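Local atomic coordinates of V-type ATP synthase alpha chain (Thermoplasma volcanium, PDB entry 4O1S), a protein that belongs to the intein family and has the mainly beta fold of the Hedgehog/intein (Hint) superfamily, set within a V-type ATPase subunit. Residues I119-E124 with G163-L167; V6-T10 with I20-D24; E9-Y13 with F158-L164. All coordinates share one frame; numbering follows the deposited sequence.

Contact 1. Residues I119-E124 with G163-L167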
ATOM      1  N   ILE A 119      -6.553  11.460   6.084  1.00 28.46           N
ATOM      2  CA  ILE A 119      -6.131  10.621   4.982  1.00 30.35           C
ATOM      3  C   ILE A 119      -7.246   9.717   4.510  1.00 28.52           C
ATOM      4  O   ILE A 119      -8.151   9.386   5.268  1.00 25.40           O
ATOM      5  CB  ILE A 119      -4.834   9.838   5.281  1.00 27.26           C
ATOM      6  CG1 ILE A 119      -5.033   8.824   6.397  1.00 20.37           C
ATOM      7  CG2 ILE A 119      -3.714  10.793   5.647  1.00 21.17           C
ATOM      8  CD1 ILE A 119      -3.792   7.928   6.561  1.00 15.65           C
ATOM      9  N   ALA A 120      -7.173   9.358   3.239  1.00 27.47           N
ATOM     10  CA  ALA A 120      -8.189   8.561   2.579  1.00 27.58           C
ATOM     11  C   ALA A 120      -8.145   7.094   3.021  1.00 34.24           C
ATOM     12  O   ALA A 120      -7.100   6.435   2.979  1.00 37.26           O
ATOM     13  CB  ALA A 120      -8.027   8.675   1.063  1.00 23.22           C
ATOM     14  N   ALA A 121      -9.299   6.605   3.449  1.00 28.63           N
ATOM     15  CA  ALA A 121      -9.470   5.227   3.833  1.00 22.25           C
ATOM     16  C   ALA A 121     -10.755   4.754   3.180  1.00 28.72           C
ATOM     17  O   ALA A 121     -11.526   5.562   2.679  1.00 36.40           O
ATOM     18  CB  ALA A 121      -9.583   5.123   5.322  1.00 12.22           C
ATOM     19  N   VAL A 122     -10.995   3.450   3.192  1.00 27.05           N
ATOM     20  CA  VAL A 122     -12.230   2.911   2.656  1.00 28.35           C
ATOM     21  C   VAL A 122     -13.056   2.217   3.745  1.00 36.20           C
ATOM     22  O   VAL A 122     -12.544   1.361   4.467  1.00 33.67           O
ATOM     23  CB  VAL A 122     -11.912   1.932   1.557  1.00 32.64           C
ATOM     24  CG1 VAL A 122     -13.157   1.213   1.108  1.00 32.14           C
ATOM     25  CG2 VAL A 122     -11.289   2.672   0.421  1.00 40.38           C
ATOM     26  N   ALA A 123     -14.329   2.591   3.868  1.00 33.27           N
ATOM     27  CA  ALA A 123     -15.220   1.974   4.852  1.00 31.75           C
ATOM     28  C   ALA A 123     -15.539   0.491   4.542  1.00 43.31           C
ATOM     29  O   ALA A 123     -15.730   0.106   3.377  1.00 44.18           O
ATOM     30  CB  ALA A 123     -16.503   2.779   4.944  1.00 26.35           C
ATOM     31  N   GLU A 124     -15.620  -0.332   5.586  1.00 46.76           N
ATOM     32  CA  GLU A 124     -15.920  -1.760   5.420  1.00 48.86           C
ATOM     33  C   GLU A 124     -17.351  -1.983   4.951  1.00 43.32           C
ATOM     34  O   GLU A 124     -17.631  -2.891   4.170  1.00 43.75           O
ATOM     35  CB  GLU A 124     -15.716  -2.496   6.744  1.00 64.47           C
ATOM     36  CG  GLU A 124     -14.532  -1.986   7.550  1.00 82.85           C
ATOM     37  CD  GLU A 124     -13.658  -3.114   8.089  1.00 97.28           C
ATOM     38  OE1 GLU A 124     -14.187  -4.236   8.284  1.00105.44           O
ATOM     39  OE2 GLU A 124     -12.445  -2.876   8.310  1.00 95.56           O
ATOM     40  N   GLY A 163      -7.215  -1.127   8.228  1.00 32.64           N
ATOM     41  CA  GLY A 163      -8.315  -0.179   8.128  1.00 27.35           C
ATOM     42  C   GLY A 163      -8.487   0.365   6.727  1.00 32.26           C
ATOM     43  O   GLY A 163      -9.029   1.454   6.541  1.00 32.51           O
ATOM     44  N   LEU A 164      -8.010  -0.400   5.747  1.00 33.29           N
ATOM     45  CA  LEU A 164      -8.221  -0.102   4.340  1.00 33.66           C
ATOM     46  C   LEU A 164      -7.781   1.310   3.956  1.00 37.83           C
ATOM     47  O   LEU A 164      -8.565   2.100   3.406  1.00 37.38           O
ATOM     48  CB  LEU A 164      -9.688  -0.312   3.957  1.00 30.01           C
ATOM     49  CG  LEU A 164     -10.403  -1.567   4.451  1.00 32.67           C
ATOM     50  CD1 LEU A 164     -11.800  -1.577   3.913  1.00 39.61           C
ATOM     51  CD2 LEU A 164      -9.715  -2.818   4.012  1.00 35.84           C
ATOM     52  N   LEU A 165      -6.530   1.634   4.251  1.00 36.97           N
ATOM     53  CA  LEU A 165      -5.979   2.890   3.771  1.00 32.77           C
ATOM     54  C   LEU A 165      -5.731   2.801   2.264  1.00 35.40           C
ATOM     55  O   LEU A 165      -5.572   1.697   1.685  1.00 30.80           O
ATOM     56  CB  LEU A 165      -4.695   3.231   4.509  1.00 28.73           C
ATOM     57  CG  LEU A 165      -4.898   3.416   6.011  1.00 36.33           C
ATOM     58  CD1 LEU A 165      -3.577   3.261   6.759  1.00 38.11           C
ATOM     59  CD2 LEU A 165      -5.519   4.785   6.298  1.00 31.94           C
ATOM     60  N   VAL A 166      -5.725   3.974   1.634  1.00 22.39           N
ATOM     61  CA  VAL A 166      -5.636   4.059   0.199  1.00 22.19           C
ATOM     62  C   VAL A 166      -4.271   4.608  -0.134  1.00 28.78           C
ATOM     63  O   VAL A 166      -3.931   5.748   0.249  1.00 27.22           O
ATOM     64  CB  VAL A 166      -6.737   4.982  -0.391  1.00 31.88           C
ATOM     65  CG1 VAL A 166      -6.647   5.000  -1.932  1.00 24.29           C
ATOM     66  CG2 VAL A 166      -8.124   4.541   0.084  1.00 21.87           C
ATOM     67  N   LEU A 167      -3.492   3.806  -0.859  1.00 36.71           N
ATOM     68  CA  LEU A 167      -2.083   4.120  -1.062  1.00 40.81           C
ATOM     69  C   LEU A 167      -1.796   4.391  -2.516  1.00 38.77           C
ATOM     70  O   LEU A 167      -2.098   3.569  -3.384  1.00 43.61           O
ATOM     71  CB  LEU A 167      -1.216   2.991  -0.519  1.00 44.70           C
ATOM     72  CG  LEU A 167      -1.523   2.795   0.971  1.00 53.52           C
ATOM     73  CD1 LEU A 167      -1.096   1.460   1.545  1.00 48.86           C
ATOM     74  CD2 LEU A 167      -0.874   3.923   1.729  1.00 58.19           C
TER
HETATM   75  O   HOH W   1      -4.752   7.941   1.818  1.00 38.86           O
HETATM   76  O   HOH W   2     -12.197   0.759   7.037  1.00 20.51           O
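A first torsion of 172° carries Val122 CG1 across from the amide N and leaves CG2 beside it, aimed at Val166, whose own CG2 it meets at 3.7 Å. On Leu164, CG stands beside the backbone N and anti to the carbonyl carbon (chi1 -45°), and the leucine side chain crosses that of Val122 at about a right angle, with the two CB atoms 4.0 Å apart. Between these apolar pairs the backbones are joined by two hydrogen bonds. Val122 N donates to Leu164 O over 2.8 Å, and Val166 N donates to Ala120 O over 3.1 Å; both donors come in tilted from the carbonyl plane, that of Val166 more so. The bonds flank Ala121 and Leu165, which form a non-hydrogen-bonded antiparallel pair, and Ala121 CA makes a further C-H contact with Leu164 O. The bridge stays single, consistent with strand axes at 116°. It is a junction between two sheets of the Hint fold: strand 118-122 is an outermost strand of the sheet that includes strand 129-141, while strand 165-168, close to the end of the chain, belongs to another sheet with strands 96-101 and 158-160. On the same side as Val122, the CB atoms of Ala120 and Val166 come near each other, and both residues touch Phe98. On the far side of the bridge, Ile119 CD1 packs on Leu165 CD2 at 3.6 Å. Water supplements the direct bonds. One molecule donates to Val122 O over 2.7 Å and weakly to Gly163 O, which also accepts from Arg87 NE. Another spans the carbonyls of Ala120 and Val166, although other acceptors compete for its protons.

Contact 2. Residues V6-T10 with I20-D24. With SO4 (sulfate ion), chain F.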
ATOM      1  N   VAL A   6       5.950  -0.496   1.071  1.00 20.71           N
ATOM      2  CA  VAL A   6       5.336  -0.653   2.382  1.00 21.99           C
ATOM      3  C   VAL A   6       6.020  -1.764   3.199  1.00 27.47           C
ATOM      4  O   VAL A   6       6.774  -2.605   2.667  1.00 23.35           O
ATOM      5  CB  VAL A   6       3.829  -0.974   2.253  1.00 21.17           C
ATOM      6  CG1 VAL A   6       3.120   0.096   1.409  1.00 14.54           C
ATOM      7  CG2 VAL A   6       3.641  -2.355   1.640  1.00 19.51           C
ATOM      8  N   SER A   7       5.768  -1.750   4.502  1.00 21.35           N
ATOM      9  CA  SER A   7       6.327  -2.759   5.382  1.00 18.34           C
ATOM     10  C   SER A   7       5.740  -4.120   5.043  1.00 23.73           C
ATOM     11  O   SER A   7       4.643  -4.221   4.482  1.00 30.95           O
ATOM     12  CB  SER A   7       6.038  -2.409   6.837  1.00 24.94           C
ATOM     13  OG  SER A   7       5.859  -3.592   7.594  1.00 39.63           O
ATOM     14  N   GLY A   8       6.464  -5.173   5.395  1.00 19.31           N
ATOM     15  CA  GLY A   8       6.058  -6.504   4.999  1.00 21.62           C
ATOM     16  C   GLY A   8       4.849  -6.959   5.781  1.00 27.81           C
ATOM     17  O   GLY A   8       4.226  -7.979   5.460  1.00 33.19           O
ATOM     18  N   GLU A   9       4.518  -6.195   6.820  1.00 24.97           N
ATOM     19  CA  GLU A   9       3.427  -6.561   7.723  1.00 24.45           C
ATOM     20  C   GLU A   9       2.120  -6.027   7.189  1.00 26.52           C
ATOM     21  O   GLU A   9       1.069  -6.300   7.733  1.00 28.45           O
ATOM     22  CB  GLU A   9       3.681  -5.993   9.114  1.00 23.90           C
ATOM     23  CG  GLU A   9       4.931  -6.555   9.764  1.00 36.41           C
ATOM     24  CD  GLU A   9       4.769  -8.026  10.142  1.00 50.95           C
ATOM     25  OE1 GLU A   9       3.613  -8.429  10.444  1.00 49.38           O
ATOM     26  OE2 GLU A   9       5.795  -8.765  10.145  1.00 51.86           O
ATOM     27  N   THR A  10       2.204  -5.262   6.110  1.00 27.80           N
ATOM     28  CA  THR A  10       1.052  -4.590   5.564  1.00 24.63           C
ATOM     29  C   THR A  10       0.083  -5.623   5.020  1.00 30.34           C
ATOM     30  O   THR A  10       0.458  -6.447   4.189  1.00 32.19           O
ATOM     31  CB  THR A  10       1.468  -3.636   4.423  1.00 23.32           C
ATOM     32  OG1 THR A  10       2.456  -2.712   4.901  1.00 16.38           O
ATOM     33  CG2 THR A  10       0.255  -2.869   3.873  1.00 17.80           C
ATOM     34  N   ILE A  20      -4.061 -10.912   3.594  1.00 23.65           N
ATOM     35  CA  ILE A  20      -2.727 -11.466   3.675  1.00 20.30           C
ATOM     36  C   ILE A  20      -1.676 -10.362   3.806  1.00 25.14           C
ATOM     37  O   ILE A  20      -1.779  -9.288   3.185  1.00 23.15           O
ATOM     38  CB  ILE A  20      -2.433 -12.375   2.452  1.00 23.91           C
ATOM     39  CG1 ILE A  20      -1.194 -13.221   2.693  1.00 19.34           C
ATOM     40  CG2 ILE A  20      -2.247 -11.560   1.169  1.00 24.52           C
ATOM     41  CD1 ILE A  20      -0.925 -14.169   1.558  1.00 18.24           C
ATOM     42  N   LYS A  21      -0.687 -10.619   4.653  1.00 23.28           N
ATOM     43  CA  LYS A  21       0.421  -9.697   4.820  1.00 25.40           C
ATOM     44  C   LYS A  21       1.253  -9.748   3.552  1.00 28.40           C
ATOM     45  O   LYS A  21       1.506 -10.837   3.020  1.00 34.62           O
ATOM     46  CB  LYS A  21       1.274 -10.122   6.007  1.00 31.09           C
ATOM     47  CG  LYS A  21       0.631  -9.900   7.357  1.00 29.81           C
ATOM     48  CD  LYS A  21       1.585 -10.314   8.439  1.00 37.37           C
ATOM     49  CE  LYS A  21       0.866 -10.758   9.686  1.00 38.28           C
ATOM     50  NZ  LYS A  21       1.770 -11.654  10.442  1.00 38.30           N
ATOM     51  N   ILE A  22       1.681  -8.588   3.064  1.00 17.70           N
ATOM     52  CA  ILE A  22       2.416  -8.533   1.797  1.00 19.04           C
ATOM     53  C   ILE A  22       3.694  -9.400   1.799  1.00 27.57           C
ATOM     54  O   ILE A  22       4.025 -10.033   0.805  1.00 31.48           O
ATOM     55  CB  ILE A  22       2.689  -7.085   1.339  1.00 17.69           C
ATOM     56  CG1 ILE A  22       3.153  -7.059  -0.120  1.00 18.56           C
ATOM     57  CG2 ILE A  22       3.691  -6.378   2.260  1.00 20.22           C
ATOM     58  CD1 ILE A  22       2.889  -5.689  -0.849  1.00 18.92           C
ATOM     59  N   LYS A  23       4.383  -9.483   2.926  1.00 27.81           N
ATOM     60  CA  LYS A  23       5.592 -10.292   2.960  1.00 32.32           C
ATOM     61  C   LYS A  23       5.287 -11.784   2.795  1.00 32.00           C
ATOM     62  O   LYS A  23       6.095 -12.528   2.230  1.00 32.77           O
ATOM     63  CB  LYS A  23       6.382 -10.043   4.244  1.00 29.75           C
ATOM     64  CG  LYS A  23       5.793 -10.706   5.472  1.00 27.69           C
ATOM     65  CD  LYS A  23       6.612 -10.309   6.679  1.00 33.52           C
ATOM     66  CE  LYS A  23       6.088 -10.956   7.940  1.00 36.68           C
ATOM     67  NZ  LYS A  23       5.704 -12.358   7.649  1.00 46.11           N
ATOM     68  N   ASP A  24       4.120 -12.221   3.267  1.00 24.61           N
ATOM     69  CA  ASP A  24       3.745 -13.626   3.133  1.00 24.16           C
ATOM     70  C   ASP A  24       3.339 -13.950   1.701  1.00 31.43           C
ATOM     71  O   ASP A  24       3.717 -15.001   1.143  1.00 33.36           O
ATOM     72  CB  ASP A  24       2.617 -13.993   4.100  1.00 20.66           C
ATOM     73  CG  ASP A  24       3.044 -13.897   5.554  1.00 28.01           C
ATOM     74  OD1 ASP A  24       4.271 -13.993   5.810  1.00 33.24           O
ATOM     75  OD2 ASP A  24       2.167 -13.710   6.433  1.00 25.52           O
TER
HETATM   76  S   SO4 F 204       9.204  -3.999  10.447  1.00 84.74           S
HETATM   77  O1  SO4 F 204       7.884  -3.399  10.188  1.00 75.12           O
HETATM   78  O2  SO4 F 204       9.861  -4.373   9.188  1.00 86.50           O
HETATM   79  O3  SO4 F 204      10.041  -3.033  11.165  1.00 88.19           O
HETATM   80  O4  SO4 F 204       9.065  -5.212  11.261  1.00 87.74           O
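Glu9 lies alongside Lys21 and Lys23, all three chains pointing the same way. Its own chain folds back (chi2 -70°), bringing the carboxylate toward the lysines although its CB starts off away from them. OE1 lies against the methylenes of the extended Lys21, and the ion pair from Glu9 OE1 to Lys21 NZ is long, at 3.7 Å. Lys23 has CG wedged between its backbone N and carbonyl carbon (chi1 76°) and bends only at the last torsion (chi4 41°). That bend turns Lys23 NZ to a salt bridge with Asp24 OD1 at 2.8 Å, on the syn side of the carboxylate but well out of its plane. Glu9 OE2 remains 4.4 Å from Lys23 NZ, where the charges would probably attract, though without a salt bridge. Nearer the backbone, Ile22 CG2 sits against the carbonyl oxygens of Ser7 and Gly8 and also meets Val6 CG2 at 4.1 Å; Tyr147 packs on Ile22.

The turn from Ser7 to Thr10 is held from within. Ser7 O accepts from both the amide and hydroxyl of Thr10, on one face of its plane, while Ser7 OG takes the amide of Glu9 and donates to a sulfate, probably from the crystallisation liquor, that Arg80 also binds. Ile22 N donates to Thr10 O over 2.7 Å and Lys23 N to Gly8 O over 3.0 Å, the latter on an in-plane lone pair. An ST turn within a type I beta turn thus offers its carbonyls to amides at the start of helix 22-31, with Lys21 at the N-cap.

Contact 3. Residues E9-Y13 with F158-L164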
ATOM      1  N   GLU A   9       4.518  -6.195   6.820  1.00 24.97           N
ATOM      2  CA  GLU A   9       3.427  -6.561   7.723  1.00 24.45           C
ATOM      3  C   GLU A   9       2.120  -6.027   7.189  1.00 26.52           C
ATOM      4  O   GLU A   9       1.069  -6.300   7.733  1.00 28.45           O
ATOM      5  CB  GLU A   9       3.681  -5.993   9.114  1.00 23.90           C
ATOM      6  CG  GLU A   9       4.931  -6.555   9.764  1.00 36.41           C
ATOM      7  CD  GLU A   9       4.769  -8.026  10.142  1.00 50.95           C
ATOM      8  OE1 GLU A   9       3.613  -8.429  10.444  1.00 49.38           O
ATOM      9  OE2 GLU A   9       5.795  -8.765  10.145  1.00 51.86           O
ATOM     10  N   THR A  10       2.204  -5.262   6.110  1.00 27.80           N
ATOM     11  CA  THR A  10       1.052  -4.590   5.564  1.00 24.63           C
ATOM     12  C   THR A  10       0.083  -5.623   5.020  1.00 30.34           C
ATOM     13  O   THR A  10       0.458  -6.447   4.189  1.00 32.19           O
ATOM     14  CB  THR A  10       1.468  -3.636   4.423  1.00 23.32           C
ATOM     15  OG1 THR A  10       2.456  -2.712   4.901  1.00 16.38           O
ATOM     16  CG2 THR A  10       0.255  -2.869   3.873  1.00 17.80           C
ATOM     17  N   PRO A  11      -1.174  -5.582   5.493  1.00 33.43           N
ATOM     18  CA  PRO A  11      -2.224  -6.401   4.892  1.00 33.91           C
ATOM     19  C   PRO A  11      -2.578  -5.851   3.531  1.00 33.41           C
ATOM     20  O   PRO A  11      -2.707  -4.637   3.366  1.00 26.15           O
ATOM     21  CB  PRO A  11      -3.424  -6.190   5.831  1.00 27.48           C
ATOM     22  CG  PRO A  11      -2.860  -5.636   7.073  1.00 22.41           C
ATOM     23  CD  PRO A  11      -1.685  -4.809   6.631  1.00 27.71           C
ATOM     24  N   VAL A  12      -2.727  -6.746   2.567  1.00 35.95           N
ATOM     25  CA  VAL A  12      -3.396  -6.399   1.333  1.00 34.69           C
ATOM     26  C   VAL A  12      -4.682  -7.194   1.272  1.00 34.24           C
ATOM     27  O   VAL A  12      -4.807  -8.212   1.944  1.00 36.53           O
ATOM     28  CB  VAL A  12      -2.528  -6.696   0.141  1.00 34.60           C
ATOM     29  CG1 VAL A  12      -1.292  -5.875   0.253  1.00 40.79           C
ATOM     30  CG2 VAL A  12      -2.159  -8.128   0.132  1.00 37.34           C
ATOM     31  N   TYR A  13      -5.651  -6.712   0.500  1.00 40.48           N
ATOM     32  CA  TYR A  13      -6.985  -7.314   0.490  1.00 38.01           C
ATOM     33  C   TYR A  13      -7.263  -7.980  -0.849  1.00 37.60           C
ATOM     34  O   TYR A  13      -7.381  -7.306  -1.881  1.00 41.64           O
ATOM     35  CB  TYR A  13      -8.041  -6.263   0.875  1.00 32.03           C
ATOM     36  CG  TYR A  13      -7.763  -5.744   2.271  1.00 39.18           C
ATOM     37  CD1 TYR A  13      -8.301  -6.384   3.393  1.00 42.07           C
ATOM     38  CD2 TYR A  13      -6.895  -4.673   2.480  1.00 38.92           C
ATOM     39  CE1 TYR A  13      -8.018  -5.944   4.677  1.00 38.05           C
ATOM     40  CE2 TYR A  13      -6.604  -4.220   3.761  1.00 38.77           C
ATOM     41  CZ  TYR A  13      -7.168  -4.863   4.858  1.00 43.81           C
ATOM     42  OH  TYR A  13      -6.891  -4.442   6.145  1.00 49.11           O
ATOM     43  N   PHE A 158      -4.416   1.624  -4.126  1.00 58.36           N
ATOM     44  CA  PHE A 158      -4.024   0.373  -3.562  1.00 43.84           C
ATOM     45  C   PHE A 158      -4.619   0.417  -2.166  1.00 39.14           C
ATOM     46  O   PHE A 158      -4.380   1.372  -1.420  1.00 41.09           O
ATOM     47  CB  PHE A 158      -2.489   0.348  -3.568  1.00 48.95           C
ATOM     48  CG  PHE A 158      -1.882  -0.608  -2.600  1.00 54.04           C
ATOM     49  CD1 PHE A 158      -1.860  -1.945  -2.862  1.00 54.37           C
ATOM     50  CD2 PHE A 158      -1.335  -0.163  -1.423  1.00 57.60           C
ATOM     51  CE1 PHE A 158      -1.309  -2.816  -1.969  1.00 54.49           C
ATOM     52  CE2 PHE A 158      -0.787  -1.043  -0.525  1.00 57.12           C
ATOM     53  CZ  PHE A 158      -0.768  -2.361  -0.801  1.00 53.53           C
ATOM     54  N   ILE A 159      -5.453  -0.569  -1.836  1.00 34.71           N
ATOM     55  CA  ILE A 159      -6.018  -0.670  -0.488  1.00 30.74           C
ATOM     56  C   ILE A 159      -5.145  -1.590   0.335  1.00 31.55           C
ATOM     57  O   ILE A 159      -4.946  -2.768  -0.017  1.00 31.56           O
ATOM     58  CB  ILE A 159      -7.434  -1.332  -0.433  1.00 35.43           C
ATOM     59  CG1 ILE A 159      -8.418  -0.779  -1.479  1.00 21.35           C
ATOM     60  CG2 ILE A 159      -8.000  -1.289   1.012  1.00 26.17           C
ATOM     61  CD1 ILE A 159      -8.661   0.674  -1.405  1.00 20.64           C
ATOM     62  N   GLY A 160      -4.650  -1.076   1.447  1.00 29.39           N
ATOM     63  CA  GLY A 160      -3.837  -1.892   2.321  1.00 32.95           C
ATOM     64  C   GLY A 160      -3.694  -1.277   3.695  1.00 37.63           C
ATOM     65  O   GLY A 160      -4.193  -0.179   3.964  1.00 38.02           O
ATOM     66  N   GLY A 161      -3.004  -1.988   4.574  1.00 40.08           N
ATOM     67  CA  GLY A 161      -2.862  -1.524   5.936  1.00 46.62           C
ATOM     68  C   GLY A 161      -4.054  -1.894   6.794  1.00 45.56           C
ATOM     69  O   GLY A 161      -5.083  -2.388   6.322  1.00 48.74           O
ATOM     70  N   GLU A 162      -3.898  -1.668   8.085  1.00 39.75           N
ATOM     71  CA  GLU A 162      -4.996  -1.823   9.005  1.00 41.41           C
ATOM     72  C   GLU A 162      -6.051  -0.746   8.746  1.00 38.99           C
ATOM     73  O   GLU A 162      -5.807   0.428   9.008  1.00 41.80           O
ATOM     74  CB  GLU A 162      -4.460  -1.684  10.423  1.00 51.87           C
ATOM     75  CG  GLU A 162      -3.790  -2.925  10.920  1.00 61.66           C
ATOM     76  CD  GLU A 162      -4.809  -3.992  11.225  1.00 75.99           C
ATOM     77  OE1 GLU A 162      -5.979  -3.626  11.526  1.00 69.61           O
ATOM     78  OE2 GLU A 162      -4.441  -5.185  11.143  1.00 86.06           O
ATOM     79  N   GLY A 163      -7.215  -1.127   8.228  1.00 32.64           N
ATOM     80  CA  GLY A 163      -8.315  -0.179   8.128  1.00 27.35           C
ATOM     81  C   GLY A 163      -8.487   0.365   6.727  1.00 32.26           C
ATOM     82  O   GLY A 163      -9.029   1.454   6.541  1.00 32.51           O
ATOM     83  N   LEU A 164      -8.010  -0.400   5.747  1.00 33.29           N
ATOM     84  CA  LEU A 164      -8.221  -0.102   4.340  1.00 33.66           C
ATOM     85  C   LEU A 164      -7.781   1.310   3.956  1.00 37.83           C
ATOM     86  O   LEU A 164      -8.565   2.100   3.406  1.00 37.38           O
ATOM     87  CB  LEU A 164      -9.688  -0.312   3.957  1.00 30.01           C
ATOM     88  CG  LEU A 164     -10.403  -1.567   4.451  1.00 32.67           C
ATOM     89  CD1 LEU A 164     -11.800  -1.577   3.913  1.00 39.61           C
ATOM     90  CD2 LEU A 164      -9.715  -2.818   4.012  1.00 35.84           C
TER
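Leu164 CD2 sits over the centre of the Tyr13 ring, 3.4 Å from its centroid and only 13° off the normal, a CH-pi contact made face-on by one methyl branch. Around the ring edge, near its plane, lie backbone atoms of Ile159, Gly160 and Gly161, and CD2 of Tyr13 also meets CG2 of Ile159 at 3.9 Å. One residue earlier in the strand, Val12 CG1 approaches the edge of the Phe158 ring, 3.7 Å from CZ. Pro11 lays its ring against the backbone of Gly161, with Pro11 CD 3.6 Å from Gly161 CA. The polar edge grips Gly161 at both ends: its N donates to Pro11 O over 2.9 Å in the carbonyl plane, and its O accepts from Tyr13 OH over 2.7 Å, with the hydroxyl tilted from the carbonyl plane. This bond fixes the phenol end of the ring beside the type II turn from Gly161 to Leu164, in which Gly163 has positive phi. Strand 11-13 pairs antiparallel with strand 19-21, while strand 158-160 is next to strand 165-168; Tyr55 of strand 43-58 packs on Tyr13 and Tyr57 on Ile159, and Thr10 reaches Ile22 of helix 22-31.

How the contacts relate
Contact 3 lies between the other two, its centre about 8 Å from the centre of each, whereas the centres of contacts 1 and 2 are about 16 Å apart and their residues do not touch. Along the chain, contact 2 closes near the N-terminus before contact 1 opens; contact 3 starts from the same residues as contact 2, Glu9 and Thr10, and ends on Gly163 and Leu164, which it shares with contact 1. Strands 11-13 and 19-21 pair between contacts 2 and 3, and strands 158-160 and 165-168 between contacts 3 and 1. The beginning and end of the intein domain are thereby brought together at the middle of its fold.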